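Local coordinates for protein ulvan Lyase-PL25 (Pseudoalteromonas sp. PLSV, PDB 5UAM) that degrades ulvan, the sulfated cell-wall polysaccharide of green seaweeds, acting as a lyase with a beta-propeller fold, at residues A417-A422 with Q427-E432. Numbering follows the deposited sequence.
Sequences AFIKDA and QMLVAE
Phe418 and Ile419 close around the backbone carbonyl of Gln427 in a largely buried loop-to-strand contact of the beta-propeller, where the connection between the antiparallel strands 412-415 and 428-433 folds back beside the residues that lead into the second. The contact illustrates how a loop can be fastened to a strand by one carbonyl and dressed with apolar side chains. Ile419 N donates to Gln427 O over 2.9 Å in a nearly straight bond (170° at the hydrogen), reaching the oxygen from above the carbonyl plane. The same oxygen receives a CA-H...O contact from Phe418 CA at 3.3 Å and lies in the plane of the Phe418 ring, at its edge near CD1. One face of that ring takes a CH-pi contact from Met428 CE, 4.3 Å from the centroid and displaced toward the rim; Met428 reaches it by a chain extended as far as SD and then bent at chi3 (-82°). With an alanine at Phe418, the Met428 methyl would probably lose its aromatic face and a gap would open beside Gln427 CB. Gln427 runs alongside the ring, its amide plane turned 27° from it, and its NE2 hydrogen-bonds to Glu446 OE2 and to Pro424 O. Gln427 and Met428 share Val444 of strand 439-444 as their backbone partner, a classic beta bulge. On the loop side a type II beta turn runs from Ile419 to Ala422, closed by the Ala422 N to Ile419 O hydrogen bond. It brings Ala422 CB to 3.9 Å from Gln427 CA, while Ile419 CD1 rests 3.9 Å from Met428 N.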
ATOM      1  N   ALA A 417       1.220   4.542  -3.582  1.00 10.96           N
ATOM      2  CA  ALA A 417       1.485   3.854  -4.833  1.00 11.70           C
ATOM      3  C   ALA A 417       1.033   4.737  -5.992  1.00 11.20           C
ATOM      4  O   ALA A 417       0.264   5.694  -5.819  1.00 12.15           O
ATOM      5  CB  ALA A 417       0.731   2.524  -4.878  1.00 14.21           C
ATOM      6  N   PHE A 418       1.499   4.422  -7.197  1.00 11.82           N
ATOM      7  CA  PHE A 418       1.010   5.148  -8.354  1.00 12.84           C
ATOM      8  C   PHE A 418      -0.511   5.074  -8.439  1.00 13.52           C
ATOM      9  O   PHE A 418      -1.118   4.018  -8.203  1.00 17.27           O
ATOM     10  CB  PHE A 418       1.616   4.611  -9.639  1.00 13.08           C
ATOM     11  CG  PHE A 418       3.048   5.032  -9.881  1.00 13.80           C
ATOM     12  CD1 PHE A 418       3.382   6.367  -9.990  1.00 15.94           C
ATOM     13  CD2 PHE A 418       4.055   4.084 -10.072  1.00 15.11           C
ATOM     14  CE1 PHE A 418       4.683   6.745 -10.238  1.00 14.80           C
ATOM     15  CE2 PHE A 418       5.355   4.469 -10.308  1.00 17.19           C
ATOM     16  CZ  PHE A 418       5.664   5.796 -10.401  1.00 15.48           C
ATOM     17  N   ILE A 419      -1.102   6.205  -8.808  1.00 13.82           N
ATOM     18  CA  ILE A 419      -2.542   6.341  -8.983  1.00 12.14           C
ATOM     19  C   ILE A 419      -3.046   5.411 -10.067  1.00 14.55           C
ATOM     20  O   ILE A 419      -2.424   5.244 -11.131  1.00 15.18           O
ATOM     21  CB  ILE A 419      -2.827   7.812  -9.302  1.00 15.06           C
ATOM     22  CG1 ILE A 419      -2.625   8.586  -8.001  1.00 19.15           C
ATOM     23  CG2 ILE A 419      -4.204   8.052  -9.909  1.00 14.70           C
ATOM     24  CD1 ILE A 419      -2.696  10.038  -8.154  1.00 22.97           C
ATOM     25  N   LYS A 420      -4.194   4.783  -9.799  1.00 13.63           N
ATOM     26  CA  LYS A 420      -4.793   3.876 -10.762  1.00 13.85           C
ATOM     27  C   LYS A 420      -5.165   4.628 -12.030  1.00 13.77           C
ATOM     28  O   LYS A 420      -5.857   5.643 -11.989  1.00 14.11           O
ATOM     29  CB  LYS A 420      -6.034   3.192 -10.170  1.00 15.88           C
ATOM     30  CG  LYS A 420      -6.808   2.308 -11.178  1.00 17.91           C
ATOM     31  CD  LYS A 420      -8.006   1.629 -10.563  1.00 23.11           C
ATOM     32  CE  LYS A 420      -8.889   0.978 -11.627  1.00 30.29           C
ATOM     33  NZ  LYS A 420      -8.152  -0.035 -12.418  1.00 38.62           N
ATOM     34  N   ASP A 421      -4.726   4.110 -13.179  1.00 14.83           N
ATOM     35  CA  ASP A 421      -5.023   4.716 -14.469  1.00 14.93           C
ATOM     36  C   ASP A 421      -4.521   6.156 -14.555  1.00 15.21           C
ATOM     37  O   ASP A 421      -5.091   6.988 -15.272  1.00 18.15           O
ATOM     38  CB  ASP A 421      -6.504   4.608 -14.806  1.00 16.37           C
ATOM     39  CG  ASP A 421      -6.941   3.171 -14.990  1.00 21.05           C
ATOM     40  OD1 ASP A 421      -6.159   2.353 -15.550  1.00 24.74           O
ATOM     41  OD2 ASP A 421      -8.071   2.824 -14.588  1.00 22.35           O
ATOM     42  N   ALA A 422      -3.421   6.443 -13.862  1.00 15.13           N
ATOM     43  CA  ALA A 422      -2.893   7.797 -13.831  1.00 16.81           C
ATOM     44  C   ALA A 422      -2.584   8.316 -15.228  1.00 14.50           C
ATOM     45  O   ALA A 422      -2.170   7.575 -16.129  1.00 18.57           O
ATOM     46  CB  ALA A 422      -1.605   7.816 -13.032  1.00 20.11           C
ATOM     47  N   GLN A 427       0.281  11.395 -10.981  1.00 12.33           N
ATOM     48  CA  GLN A 427       0.740  10.022 -10.846  1.00 12.92           C
ATOM     49  C   GLN A 427       0.878   9.531  -9.414  1.00 12.28           C
ATOM     50  O   GLN A 427       0.791   8.333  -9.188  1.00 12.53           O
ATOM     51  CB  GLN A 427       2.091   9.870 -11.539  1.00 16.56           C
ATOM     52  CG  GLN A 427       1.998  10.145 -13.016  1.00 18.28           C
ATOM     53  CD  GLN A 427       3.199   9.689 -13.759  1.00 27.56           C
ATOM     54  OE1 GLN A 427       3.565   8.500 -13.739  1.00 24.75           O
ATOM     55  NE2 GLN A 427       3.823  10.610 -14.449  1.00 29.08           N
ATOM     56  N   MET A 428       1.137  10.403  -8.447  1.00 12.33           N
ATOM     57  CA  MET A 428       1.430   9.944  -7.097  1.00 11.92           C
ATOM     58  C   MET A 428       1.011  11.020  -6.116  1.00 12.33           C
ATOM     59  O   MET A 428       1.090  12.212  -6.422  1.00 12.98           O
ATOM     60  CB  MET A 428       2.929   9.607  -6.958  1.00 12.45           C
ATOM     61  CG  MET A 428       3.341   9.065  -5.603  1.00 12.90           C
ATOM     62  SD  MET A 428       5.104   8.639  -5.516  1.00 14.17           S
ATOM     63  CE  MET A 428       5.127   7.006  -6.265  1.00 15.70           C
ATOM     64  N   LEU A 429       0.604  10.580  -4.934  1.00 11.94           N
ATOM     65  CA  LEU A 429       0.321  11.463  -3.803  1.00 10.96           C
ATOM     66  C   LEU A 429       1.506  11.497  -2.852  1.00 11.98           C
ATOM     67  O   LEU A 429       2.206  10.489  -2.667  1.00 12.03           O
ATOM     68  CB  LEU A 429      -0.925  10.979  -3.074  1.00 13.36           C
ATOM     69  CG  LEU A 429      -2.196  11.214  -3.865  1.00 12.89           C
ATOM     70  CD1 LEU A 429      -3.309  10.299  -3.445  1.00 13.52           C
ATOM     71  CD2 LEU A 429      -2.642  12.663  -3.707  1.00 16.29           C
ATOM     72  N   VAL A 430       1.739  12.671  -2.251  1.00 12.10           N
ATOM     73  CA  VAL A 430       2.889  12.896  -1.388  1.00 12.35           C
ATOM     74  C   VAL A 430       2.413  13.683  -0.179  1.00 12.69           C
ATOM     75  O   VAL A 430       1.618  14.620  -0.318  1.00 14.10           O
ATOM     76  CB  VAL A 430       3.978  13.729  -2.103  1.00 14.56           C
ATOM     77  CG1 VAL A 430       5.292  13.684  -1.313  1.00 16.29           C
ATOM     78  CG2 VAL A 430       4.186  13.266  -3.518  1.00 19.11           C
ATOM     79  N   ALA A 431       2.912  13.326   0.997  1.00 12.95           N
ATOM     80  CA  ALA A 431       2.656  14.058   2.238  1.00 11.74           C
ATOM     81  C   ALA A 431       3.965  14.595   2.783  1.00 12.68           C
ATOM     82  O   ALA A 431       4.929  13.849   2.960  1.00 13.07           O
ATOM     83  CB  ALA A 431       1.997  13.131   3.266  1.00 13.08           C
ATOM     84  N   GLU A 432       3.995  15.893   3.061  1.00 13.06           N
ATOM     85  CA  GLU A 432       5.199  16.577   3.537  1.00 12.60           C
ATOM     86  C   GLU A 432       5.177  16.546   5.063  1.00 14.88           C
ATOM     87  O   GLU A 432       4.641  17.438   5.727  1.00 15.67           O
ATOM     88  CB  GLU A 432       5.220  18.011   3.007  1.00 14.09           C
ATOM     89  CG  GLU A 432       6.389  18.867   3.446  1.00 14.08           C
ATOM     90  CD  GLU A 432       6.214  20.308   3.051  1.00 17.63           C
ATOM     91  OE1 GLU A 432       5.086  20.698   2.674  1.00 20.46           O
ATOM     92  OE2 GLU A 432       7.197  21.050   3.102  1.00 17.98           O
TER